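Local coordinates for acyl-coenzyme A oxidase 3 (Yarrowia lipolytica, PDB 5YS9), which uses FAD and molecular oxygen to oxidise fatty acyl-CoA to trans-2-enoyl-CoA, releasing hydrogen peroxide, in peroxisomal beta-oxidation, at residues A[252-257]-A[443-448]; A[312-317]-A[360-365]; A[418-423]-A[447-452]; A[437-442]-A[646-651]. All coordinates share one frame; numbering follows the deposited sequence.

Interaction 1: A[252-257]-A[443-448]; sequences KKMGRD and QAYADW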
# COMPACT_ATOMS: atom_id res chain seq x y z
N LYS A 252 13.50 13.01 6.71
CA LYS A 252 12.67 12.45 5.67
C LYS A 252 11.62 11.51 6.21
O LYS A 252 11.91 10.61 6.98
CB LYS A 252 13.55 11.71 4.66
CG LYS A 252 12.83 11.15 3.46
CD LYS A 252 12.56 12.22 2.44
CE LYS A 252 11.92 11.65 1.20
NZ LYS A 252 10.50 11.30 1.42
N LYS A 253 10.39 11.71 5.76
CA LYS A 253 9.27 10.80 6.03
C LYS A 253 8.80 10.08 4.76
O LYS A 253 9.09 10.49 3.64
CB LYS A 253 8.12 11.56 6.65
CG LYS A 253 8.53 12.30 7.89
CD LYS A 253 7.34 12.85 8.63
CE LYS A 253 6.62 13.93 7.87
NZ LYS A 253 7.34 15.22 7.70
N MET A 254 8.08 8.99 4.94
CA MET A 254 7.44 8.34 3.81
C MET A 254 6.65 9.37 2.93
O MET A 254 6.67 9.27 1.68
CB MET A 254 6.51 7.26 4.29
CG MET A 254 5.61 6.68 3.22
SD MET A 254 5.07 5.10 3.88
CE MET A 254 4.06 4.44 2.52
N GLY A 255 6.00 10.31 3.59
CA GLY A 255 5.11 11.25 2.98
C GLY A 255 5.03 12.52 3.80
O GLY A 255 5.69 12.64 4.81
N ARG A 256 4.25 13.47 3.33
CA ARG A 256 3.94 14.67 4.09
C ARG A 256 5.18 15.42 4.52
O ARG A 256 5.31 15.84 5.64
CB ARG A 256 3.05 14.35 5.28
CG ARG A 256 1.60 14.11 4.90
CD ARG A 256 0.68 14.05 6.09
NE ARG A 256 -0.40 13.10 5.90
CZ ARG A 256 -1.69 13.40 5.93
NH1 ARG A 256 -2.08 14.63 6.16
NH2 ARG A 256 -2.59 12.46 5.75
N ASP A 257 6.10 15.56 3.59
CA ASP A 257 7.36 16.20 3.85
C ASP A 257 7.26 17.69 4.13
O ASP A 257 8.19 18.27 4.64
CB ASP A 257 8.37 15.89 2.76
CG ASP A 257 9.22 14.67 3.08
OD1 ASP A 257 9.58 14.46 4.24
OD2 ASP A 257 9.54 13.92 2.16
N GLN A 443 2.18 9.75 -4.43
CA GLN A 443 2.24 10.78 -3.41
C GLN A 443 1.02 10.73 -2.44
O GLN A 443 1.15 10.75 -1.17
CB GLN A 443 2.44 12.19 -4.00
CG GLN A 443 3.09 13.16 -3.00
CD GLN A 443 4.43 12.64 -2.34
OE1 GLN A 443 4.43 12.25 -1.16
NE2 GLN A 443 5.55 12.68 -3.07
N ALA A 444 -0.17 10.62 -3.00
CA ALA A 444 -1.34 10.44 -2.18
C ALA A 444 -1.23 9.19 -1.23
O ALA A 444 -1.57 9.28 -0.07
CB ALA A 444 -2.52 10.32 -3.09
N TYR A 445 -0.76 8.07 -1.72
CA TYR A 445 -0.66 6.90 -0.87
C TYR A 445 0.32 7.09 0.30
O TYR A 445 0.02 6.78 1.43
CB TYR A 445 -0.27 5.68 -1.69
CG TYR A 445 -0.29 4.43 -0.89
CD1 TYR A 445 -1.47 3.76 -0.66
CD2 TYR A 445 0.86 3.94 -0.33
CE1 TYR A 445 -1.49 2.62 0.09
CE2 TYR A 445 0.84 2.80 0.43
CZ TYR A 445 -0.34 2.15 0.64
OH TYR A 445 -0.35 1.02 1.40
N ALA A 446 1.47 7.65 -0.01
CA ALA A 446 2.50 8.00 0.97
C ALA A 446 2.01 9.01 1.95
O ALA A 446 2.34 8.94 3.11
CB ALA A 446 3.73 8.55 0.25
N ASP A 447 1.31 10.03 1.48
CA ASP A 447 0.71 11.02 2.37
C ASP A 447 -0.43 10.49 3.24
O ASP A 447 -0.55 10.84 4.39
CB ASP A 447 0.26 12.25 1.60
CG ASP A 447 1.41 13.06 1.06
OD1 ASP A 447 2.56 12.80 1.41
OD2 ASP A 447 1.17 13.97 0.27
N TRP A 448 -1.30 9.68 2.65
CA TRP A 448 -2.48 9.19 3.36
C TRP A 448 -2.20 8.29 4.55
O TRP A 448 -2.88 8.35 5.55
CB TRP A 448 -3.47 8.50 2.42
CG TRP A 448 -4.67 7.99 3.17
CD1 TRP A 448 -4.89 6.73 3.57
CD2 TRP A 448 -5.74 8.77 3.69
NE1 TRP A 448 -6.05 6.65 4.27
CE2 TRP A 448 -6.60 7.90 4.36
CE3 TRP A 448 -6.08 10.12 3.63
CZ2 TRP A 448 -7.76 8.32 4.96
CZ3 TRP A 448 -7.23 10.54 4.22
CH2 TRP A 448 -8.06 9.65 4.88
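Arg256 grips Asp447 at two points, through its backbone and through its guanidinium group. The contact ties a loop of the middle beta domain, between strands 245-249 and 262-272, to helix 441-448 of the C-terminal helical region in the acyl-CoA oxidase fold. Arg256 N donates to Asp447 OD1 at 2.6 Å. The donor stands above the carboxylate plane, 41° out of it. Asp447 keeps CG beside its own backbone N (chi1 -69°), which brings OD1 close to the loop backbone. The arginine chain runs on past Asp447 and bends at chi3. Its NE then reaches Asp447 O at 2.7 Å, and NH2 adds a weak bond to the same oxygen. The oxygen lies at the edge of the guanidinium, tilted a little out of its plane. It is a carbonyl oxygen of helix 441-448, so the guanidinium binds a helix carbonyl and the carboxylate binds the loop N-H. Gly255 passes close by, with its CA 3.4 Å from Asp447 OD1. Met254 packs on Ala446 with its extended chain, CG against Ala446 CB and CE 4.2 Å from Tyr445 CE2. The Tyr445 hydroxyl bonds to Asp424 of the second subunit, so the contact lies at the dimer interface. Within the loop, Lys252 NZ forms a salt bridge with Asp257 OD2, using that oxygen's syn lone pair. The same ammonium also bonds to Lys253 O, so one group joins two points of the loop. Beside the helix, Met254 O lies 3.3 Å from Ala446 CB.

Interaction 2: A[312-317]-A[360-365]; sequences DSFFVS and AFTYAM
Phe314 and Thr362 meet at about a right angle where two long helices cross. The Phe314 ring turns its edge to the other helix. Its CD1 lies 3.4 Å from Thr362 O, which sits near the ring plane, and 3.9 Å from Thr362 OG1. The phenyl group gets there because CG is anti to the backbone N (chi1 163°), which swings the ring along the flank of helix 300-330. Ser317 comes in one turn further on. Its CB packs on Thr362 CB at 3.8 Å. The hydroxyl turns back into its own helix, and Ser317 OG donates to Ser313 O at 2.8 Å. Ser317 N reaches the same oxygen from the opposite face of its plane, so two donors satisfy one buried carbonyl. Met365 is extended beyond CG and lays its sulfur against the serines. Met365 SD is 4.0 Å from Ser313 CB, and its CE lies near the same carbon. The hydroxyl of Ser313 bonds to Met309 in its own helix. The small serines are consistent with the close approach of the segment axes, 8.5 Å at 145° between directions. Helix 391-428 packs beside this pair, with Thr418 on Met365 and Cys419 on Ser317. This is a buried helix pair, running in roughly opposite directions, of the C-terminal alpha-helical bundle, as in the acyl-CoA dehydrogenase and oxidase superfamily.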
# COMPACT_ATOMS: atom_id res chain seq x y z
N ASP A 312 -12.62 12.62 5.79
CA ASP A 312 -11.36 12.69 5.03
C ASP A 312 -11.19 11.46 4.14
O ASP A 312 -10.67 11.57 3.04
CB ASP A 312 -10.11 12.78 5.95
CG ASP A 312 -9.95 14.12 6.66
OD1 ASP A 312 -10.64 15.07 6.26
OD2 ASP A 312 -9.15 14.23 7.65
N SER A 313 -11.58 10.28 4.64
CA SER A 313 -11.44 9.06 3.86
C SER A 313 -12.30 9.17 2.59
O SER A 313 -11.89 8.72 1.47
CB SER A 313 -11.78 7.81 4.68
OG SER A 313 -10.87 7.64 5.76
N PHE A 314 -13.46 9.79 2.75
CA PHE A 314 -14.30 10.07 1.62
C PHE A 314 -13.66 11.06 0.65
O PHE A 314 -13.52 10.79 -0.55
CB PHE A 314 -15.67 10.61 2.06
CG PHE A 314 -16.41 11.30 0.96
CD1 PHE A 314 -16.97 10.55 -0.05
CD2 PHE A 314 -16.46 12.69 0.89
CE1 PHE A 314 -17.65 11.16 -1.09
CE2 PHE A 314 -17.13 13.32 -0.16
CZ PHE A 314 -17.74 12.55 -1.15
N PHE A 315 -13.31 12.21 1.20
CA PHE A 315 -12.73 13.28 0.45
C PHE A 315 -11.52 12.90 -0.40
O PHE A 315 -11.39 13.41 -1.50
CB PHE A 315 -12.38 14.44 1.39
CG PHE A 315 -13.56 15.28 1.78
CD1 PHE A 315 -14.34 15.91 0.81
CD2 PHE A 315 -13.91 15.44 3.13
CE1 PHE A 315 -15.42 16.71 1.18
CE2 PHE A 315 -15.00 16.22 3.51
CZ PHE A 315 -15.75 16.85 2.53
N VAL A 316 -10.64 12.03 0.10
CA VAL A 316 -9.51 11.53 -0.68
C VAL A 316 -9.94 10.44 -1.65
O VAL A 316 -9.54 10.48 -2.79
CB VAL A 316 -8.33 11.06 0.21
CG1 VAL A 316 -7.16 10.48 -0.62
CG2 VAL A 316 -7.81 12.23 0.99
N SER A 317 -10.69 9.46 -1.18
CA SER A 317 -11.05 8.33 -2.02
C SER A 317 -11.74 8.70 -3.34
O SER A 317 -11.43 8.10 -4.37
CB SER A 317 -11.94 7.34 -1.26
OG SER A 317 -11.19 6.69 -0.27
N ALA A 360 -18.78 2.31 -4.55
CA ALA A 360 -19.84 2.15 -3.59
C ALA A 360 -19.34 2.39 -2.17
O ALA A 360 -19.98 3.05 -1.39
CB ALA A 360 -20.46 0.78 -3.72
N PHE A 361 -18.15 1.88 -1.88
CA PHE A 361 -17.55 2.02 -0.58
C PHE A 361 -17.29 3.47 -0.25
O PHE A 361 -17.47 3.89 0.88
CB PHE A 361 -16.23 1.26 -0.55
CG PHE A 361 -15.91 0.63 0.76
CD1 PHE A 361 -16.06 1.34 1.93
CD2 PHE A 361 -15.44 -0.65 0.82
CE1 PHE A 361 -15.75 0.77 3.13
CE2 PHE A 361 -15.13 -1.23 2.02
CZ PHE A 361 -15.29 -0.52 3.17
N THR A 362 -16.83 4.25 -1.21
CA THR A 362 -16.56 5.65 -0.95
C THR A 362 -17.81 6.46 -0.62
O THR A 362 -17.78 7.26 0.28
CB THR A 362 -15.58 6.32 -1.96
OG1 THR A 362 -16.08 7.58 -2.39
CG2 THR A 362 -15.30 5.44 -3.13
N TYR A 363 -18.91 6.19 -1.30
CA TYR A 363 -20.17 6.84 -0.97
C TYR A 363 -20.58 6.47 0.44
O TYR A 363 -21.07 7.30 1.18
CB TYR A 363 -21.27 6.37 -1.92
CG TYR A 363 -21.49 7.19 -3.15
CD1 TYR A 363 -20.49 7.37 -4.08
CD2 TYR A 363 -22.72 7.78 -3.41
CE1 TYR A 363 -20.69 8.12 -5.22
CE2 TYR A 363 -22.93 8.52 -4.54
CZ TYR A 363 -21.91 8.69 -5.44
OH TYR A 363 -22.12 9.43 -6.57
N ALA A 364 -20.39 5.20 0.77
CA ALA A 364 -20.72 4.65 2.07
C ALA A 364 -19.93 5.29 3.20
O ALA A 364 -20.45 5.51 4.28
CB ALA A 364 -20.52 3.15 2.07
N MET A 365 -18.66 5.55 2.95
CA MET A 365 -17.85 6.25 3.91
C MET A 365 -18.52 7.59 4.25
O MET A 365 -18.74 7.88 5.41
CB MET A 365 -16.45 6.49 3.41
CG MET A 365 -15.51 5.29 3.55
SD MET A 365 -14.12 5.53 2.42
CE MET A 365 -13.13 4.28 3.10

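Interaction 3: A[418-423]-A[447-452]; sequences TCANII and DWVVQC. With FAD (flavin-adenine dinucleotide), chain C.
Behind the flavin pocket, in the C-terminal helical bundle of the acyl-CoA oxidase fold, Trp448 packs against Cys419 and Ile423 of helix 391-428. The cysteine makes a sulfur-aromatic contact. Its SG sits over the face of the indole, 3.6 Å from the centroid of the Trp448 six-membered ring and 19° off the ring normal. SG is anti to the backbone N of Cys419 (chi1 177°), and this places it above the ring. Gln451 CG lies over the opposite face, toward the rim. Ile423 approaches obliquely at the root of the side chain, with CD1 3.7 Å from Trp448 CB. Ala420 lies at the pyrrole end, its CB 3.9 Å from Trp448 CD1. The indole N-H is satisfied by Thr416 O, about one turn earlier on the same helix as Cys419. This bond and the packing of Cys419 probably limit the rotation of the ring. Next along the chain, Val449 touches Ala420 through CG2. Val450 then faces the cofactor. Asp457 and residues of the second subunit also bind this FAD, so the pocket is shared across the dimer. Two residues after Trp448, Val450 sends CG2 anti to its own N and to within 3.2 Å of FAD C8M, the methyl on C8 of the isoalloxazine.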
# COMPACT_ATOMS: atom_id res chain seq x y z
N THR A 418 -9.40 1.50 4.40
CA THR A 418 -10.08 1.37 3.15
C THR A 418 -9.65 2.46 2.15
O THR A 418 -9.40 2.13 0.99
CB THR A 418 -11.60 1.36 3.34
OG1 THR A 418 -11.96 0.14 4.00
CG2 THR A 418 -12.31 1.37 1.99
N CYS A 419 -9.51 3.71 2.60
CA CYS A 419 -9.03 4.77 1.75
C CYS A 419 -7.64 4.42 1.17
O CYS A 419 -7.39 4.63 -0.01
CB CYS A 419 -9.03 6.16 2.47
SG CYS A 419 -8.35 7.53 1.46
N ALA A 420 -6.76 3.88 2.02
CA ALA A 420 -5.46 3.41 1.58
C ALA A 420 -5.62 2.36 0.51
O ALA A 420 -4.97 2.43 -0.51
CB ALA A 420 -4.61 2.90 2.75
N ASN A 421 -6.50 1.39 0.73
CA ASN A 421 -6.62 0.30 -0.23
C ASN A 421 -7.12 0.81 -1.59
O ASN A 421 -6.79 0.23 -2.61
CB ASN A 421 -7.57 -0.78 0.30
CG ASN A 421 -7.08 -1.41 1.58
OD1 ASN A 421 -5.88 -1.46 1.83
ND2 ASN A 421 -8.02 -1.90 2.40
N ILE A 422 -7.98 1.83 -1.56
CA ILE A 422 -8.61 2.37 -2.76
C ILE A 422 -7.58 3.12 -3.59
O ILE A 422 -7.49 2.95 -4.82
CB ILE A 422 -9.79 3.32 -2.41
CG1 ILE A 422 -11.00 2.53 -1.87
CG2 ILE A 422 -10.20 4.14 -3.65
CD1 ILE A 422 -12.15 3.41 -1.39
N ILE A 423 -6.82 3.97 -2.92
CA ILE A 423 -5.70 4.64 -3.57
C ILE A 423 -4.83 3.57 -4.25
O ILE A 423 -4.55 3.68 -5.46
CB ILE A 423 -4.85 5.48 -2.60
CG1 ILE A 423 -5.67 6.65 -2.00
CG2 ILE A 423 -3.64 6.07 -3.31
CD1 ILE A 423 -5.07 7.23 -0.72
N ASP A 447 1.31 10.03 1.48
CA ASP A 447 0.71 11.02 2.37
C ASP A 447 -0.43 10.49 3.24
O ASP A 447 -0.55 10.84 4.39
CB ASP A 447 0.26 12.25 1.60
CG ASP A 447 1.41 13.06 1.06
OD1 ASP A 447 2.56 12.80 1.41
OD2 ASP A 447 1.17 13.97 0.27
N TRP A 448 -1.30 9.68 2.65
CA TRP A 448 -2.48 9.19 3.36
C TRP A 448 -2.20 8.29 4.55
O TRP A 448 -2.88 8.35 5.55
CB TRP A 448 -3.47 8.50 2.42
CG TRP A 448 -4.67 7.99 3.17
CD1 TRP A 448 -4.89 6.73 3.57
CD2 TRP A 448 -5.74 8.77 3.69
NE1 TRP A 448 -6.05 6.65 4.27
CE2 TRP A 448 -6.60 7.90 4.36
CE3 TRP A 448 -6.08 10.12 3.63
CZ2 TRP A 448 -7.76 8.32 4.96
CZ3 TRP A 448 -7.23 10.54 4.22
CH2 TRP A 448 -8.06 9.65 4.88
N VAL A 449 -1.22 7.44 4.40
CA VAL A 449 -1.06 6.24 5.19
C VAL A 449 -0.88 6.50 6.70
O VAL A 449 -1.23 5.67 7.52
CB VAL A 449 -0.01 5.34 4.52
CG1 VAL A 449 1.21 5.09 5.37
CG2 VAL A 449 -0.64 4.08 3.99
N VAL A 450 -0.33 7.64 7.05
CA VAL A 450 -0.12 7.99 8.44
C VAL A 450 -1.44 8.07 9.22
O VAL A 450 -1.45 7.90 10.42
CB VAL A 450 0.73 9.27 8.59
CG1 VAL A 450 0.10 10.44 7.88
CG2 VAL A 450 0.98 9.58 10.05
N GLN A 451 -2.54 8.31 8.52
CA GLN A 451 -3.87 8.42 9.12
C GLN A 451 -4.23 7.15 9.87
O GLN A 451 -5.01 7.18 10.80
CB GLN A 451 -4.92 8.64 8.03
CG GLN A 451 -4.83 9.97 7.31
CD GLN A 451 -5.83 10.96 7.82
OE1 GLN A 451 -5.57 11.69 8.75
NE2 GLN A 451 -6.98 11.00 7.20
N CYS A 452 -3.73 6.03 9.40
CA CYS A 452 -3.83 4.78 10.11
C CYS A 452 -3.04 4.69 11.41
O CYS A 452 -3.36 3.89 12.26
CB CYS A 452 -3.50 3.61 9.19
SG CYS A 452 -4.44 3.64 7.67
PA FAD C . 2.93 2.30 19.42
O1A FAD C . 4.13 1.92 20.19
O2A FAD C . 1.71 2.76 20.11
O5B FAD C . 2.52 1.01 18.60
C5B FAD C . 3.44 0.43 17.69
C4B FAD C . 2.88 -0.85 17.09
O4B FAD C . 2.60 -1.78 18.13
C3B FAD C . 1.58 -0.57 16.39
O3B FAD C . 1.50 -1.35 15.21
C2B FAD C . 0.52 -1.09 17.32
O2B FAD C . -0.52 -1.68 16.57
C1B FAD C . 1.23 -2.13 18.15
N9A FAD C . 0.64 -2.08 19.50
C8A FAD C . 0.77 -1.10 20.41
N7A FAD C . 0.06 -1.39 21.52
C5A FAD C . -0.53 -2.56 21.33
C6A FAD C . -1.42 -3.44 22.10
N6A FAD C . -1.82 -3.12 23.34
N1A FAD C . -1.81 -4.59 21.52
C2A FAD C . -1.42 -4.93 20.29
N3A FAD C . -0.62 -4.18 19.54
C4A FAD C . -0.15 -3.01 20.00
N1 FAD C . 2.24 13.01 17.92
C2 FAD C . 2.04 14.19 18.52
O2 FAD C . 1.82 14.21 19.73
N3 FAD C . 2.07 15.35 17.88
C4 FAD C . 2.29 15.42 16.59
O4 FAD C . 2.32 16.51 16.03
C4X FAD C . 2.53 14.18 15.85
N5 FAD C . 2.77 14.20 14.54
C5X FAD C . 2.99 13.05 13.89
C6 FAD C . 3.24 13.12 12.55
C7 FAD C . 3.48 11.97 11.84
C7M FAD C . 3.74 12.09 10.36
C8 FAD C . 3.45 10.67 12.53
C8M FAD C . 3.70 9.40 11.77
C9 FAD C . 3.19 10.59 13.88
C9A FAD C . 2.96 11.75 14.59
N10 FAD C . 2.69 11.70 15.97
C10 FAD C . 2.49 12.93 16.61
C1' FAD C . 2.68 10.45 16.72
C2' FAD C . 1.47 9.55 16.52
O2' FAD C . 0.37 10.15 17.19
C3' FAD C . 1.79 8.18 17.12
O3' FAD C . 2.81 7.62 16.32
C4' FAD C . 0.67 7.15 17.21
O4' FAD C . -0.50 7.66 17.84
C5' FAD C . 1.09 5.98 18.06
O5' FAD C . 2.15 5.29 17.44
P FAD C . 3.44 4.84 18.23
O1P FAD C . 4.61 5.24 17.41
O2P FAD C . 3.32 5.29 19.64
O3P FAD C . 3.33 3.26 18.20

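Interaction 4: A[437-442]-A[646-651]; sequences GYNGFG and APIGNY
Asn439, in a 3-10 turn at 437-439, and Ala646, in a loop where Gly649 N bonds back to Ala646 O, bring their CA atoms to 4.2 Å. Segment 437-442 then enters a helix through Gly440, its N-cap residue. Tyr438 O is approached by Ala646 CA at 3.4 Å in a CA-H...O contact, and Pro647 CD lies near the same oxygen. The Asn439 side chain reaches across to Pro647 and Ile648. Its CG stays beside the backbone N (chi1 -67°), and OD1 is carried over to the loop. There it accepts a weak hydrogen bond from Ile648 N, 3.4 Å long but nearly straight at 172°. Pro647 CD and CG flank OD1 as well, with Pro647 CD 3.3 Å from Asn439 OD1. Ile648 crosses the amide at about a right angle. Its CG1 stands between its own backbone N and carbonyl carbon (chi1 64°), which sets CG1 and CD1 against Asn439 CG. Asn439 ND2 bonds to His433 O. The amide thus has a partner at each end, the one at OD1 weak. Ala646 CB rests against the Asn439 backbone, 3.5 Å from Asn439 O. The Tyr438 ring leads away, and its hydroxyl bonds to Asp75 and to Lys252 of the second subunit. Around the contact, helix 300-330 places Ile323 against Ala646 and Ile648. Helix 655-666 sets Tyr659 on Asn439 and Val655 on Ile648. The joint thus links the lead-in to helix 441-448 with the loop between helices 641-644 and 655-666.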
# COMPACT_ATOMS: atom_id res chain seq x y z
N GLY A 437 4.16 9.58 -11.33
CA GLY A 437 3.95 10.55 -10.25
C GLY A 437 2.85 11.60 -10.52
O GLY A 437 2.19 12.07 -9.60
N TYR A 438 2.68 11.98 -11.78
CA TYR A 438 1.69 13.03 -12.17
C TYR A 438 0.24 12.56 -12.02
O TYR A 438 -0.65 13.37 -11.91
CB TYR A 438 1.99 13.59 -13.60
CG TYR A 438 3.42 14.04 -13.69
CD1 TYR A 438 3.90 15.06 -12.83
CD2 TYR A 438 4.34 13.39 -14.53
CE1 TYR A 438 5.25 15.42 -12.83
CE2 TYR A 438 5.68 13.77 -14.55
CZ TYR A 438 6.12 14.78 -13.70
OH TYR A 438 7.43 15.15 -13.71
N ASN A 439 0.01 11.25 -12.01
CA ASN A 439 -1.32 10.78 -11.77
C ASN A 439 -1.67 10.63 -10.28
O ASN A 439 -2.75 10.20 -9.96
CB ASN A 439 -1.57 9.54 -12.59
CG ASN A 439 -1.59 9.85 -14.07
OD1 ASN A 439 -2.28 10.78 -14.49
ND2 ASN A 439 -0.80 9.11 -14.86
N GLY A 440 -0.74 10.99 -9.38
CA GLY A 440 -1.03 11.27 -7.98
C GLY A 440 -1.06 10.11 -7.02
O GLY A 440 -0.87 10.29 -5.81
N PHE A 441 -1.27 8.90 -7.53
CA PHE A 441 -1.34 7.71 -6.67
C PHE A 441 -0.19 7.60 -5.67
O PHE A 441 -0.41 7.36 -4.49
CB PHE A 441 -1.42 6.45 -7.50
CG PHE A 441 -2.59 6.41 -8.47
CD1 PHE A 441 -3.88 6.16 -8.01
CD2 PHE A 441 -2.39 6.60 -9.84
CE1 PHE A 441 -4.94 6.14 -8.88
CE2 PHE A 441 -3.46 6.55 -10.73
CZ PHE A 441 -4.73 6.32 -10.24
N GLY A 442 1.05 7.77 -6.12
CA GLY A 442 2.27 7.52 -5.32
C GLY A 442 2.30 8.45 -4.14
O GLY A 442 2.37 8.00 -2.97
N ALA A 646 -4.54 15.01 -11.83
CA ALA A 646 -3.96 13.92 -12.58
C ALA A 646 -4.46 14.02 -14.01
O ALA A 646 -5.65 14.14 -14.23
CB ALA A 646 -4.35 12.60 -11.97
N PRO A 647 -3.58 13.93 -14.99
CA PRO A 647 -3.98 14.10 -16.39
C PRO A 647 -4.96 13.07 -16.91
O PRO A 647 -5.85 13.40 -17.66
CB PRO A 647 -2.67 13.97 -17.15
CG PRO A 647 -1.61 13.71 -16.16
CD PRO A 647 -2.14 14.07 -14.82
N ILE A 648 -4.79 11.82 -16.52
CA ILE A 648 -5.66 10.74 -16.96
C ILE A 648 -7.06 10.83 -16.36
O ILE A 648 -7.98 10.21 -16.85
CB ILE A 648 -5.00 9.36 -16.76
CG1 ILE A 648 -4.77 9.06 -15.29
CG2 ILE A 648 -3.69 9.29 -17.52
CD1 ILE A 648 -4.27 7.67 -15.03
N GLY A 649 -7.20 11.58 -15.28
CA GLY A 649 -8.47 11.80 -14.63
C GLY A 649 -9.26 13.07 -14.94
O GLY A 649 -10.24 13.35 -14.28
N ASN A 650 -8.82 13.87 -15.90
CA ASN A 650 -9.52 15.12 -16.23
C ASN A 650 -10.95 14.90 -16.73
O ASN A 650 -11.28 13.80 -17.28
CB ASN A 650 -8.73 15.97 -17.24
CG ASN A 650 -7.43 16.52 -16.67
OD1 ASN A 650 -7.25 16.63 -15.45
ND2 ASN A 650 -6.50 16.85 -17.57
N TYR A 651 -11.77 15.91 -16.56
CA TYR A 651 -13.19 15.82 -16.83
C TYR A 651 -13.50 15.46 -18.28
O TYR A 651 -14.35 14.63 -18.54
CB TYR A 651 -13.84 17.15 -16.49
CG TYR A 651 -15.32 17.19 -16.71
CD1 TYR A 651 -16.18 16.84 -15.70
CD2 TYR A 651 -15.85 17.56 -17.92
CE1 TYR A 651 -17.53 16.86 -15.88
CE2 TYR A 651 -17.21 17.58 -18.11
CZ TYR A 651 -18.04 17.23 -17.08
OH TYR A 651 -19.39 17.25 -17.25

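In the fold
Interactions 1, 3 and 4 all use helix 441-448 or its flanks. Interaction 4 lies on the lead-in to it; interactions 1 and 3 share Asp447 and Trp448 near its end. The centres of 1 and 3 are about 10 Å apart, and those of 3 and 4 about 17 Å. Interaction 2 joins helices 300-330 and 349-385, with its centre about 11 Å from that of interaction 3, and both its segments fall between the two of interaction 1 in the sequence. Trp448 touches Ser313, so interactions 1, 2 and 3 form continuous packing. Parts of the middle domain, the helical bundle and the C-terminal region thus meet around this short helix and its lead-in, near the FAD and the second subunit.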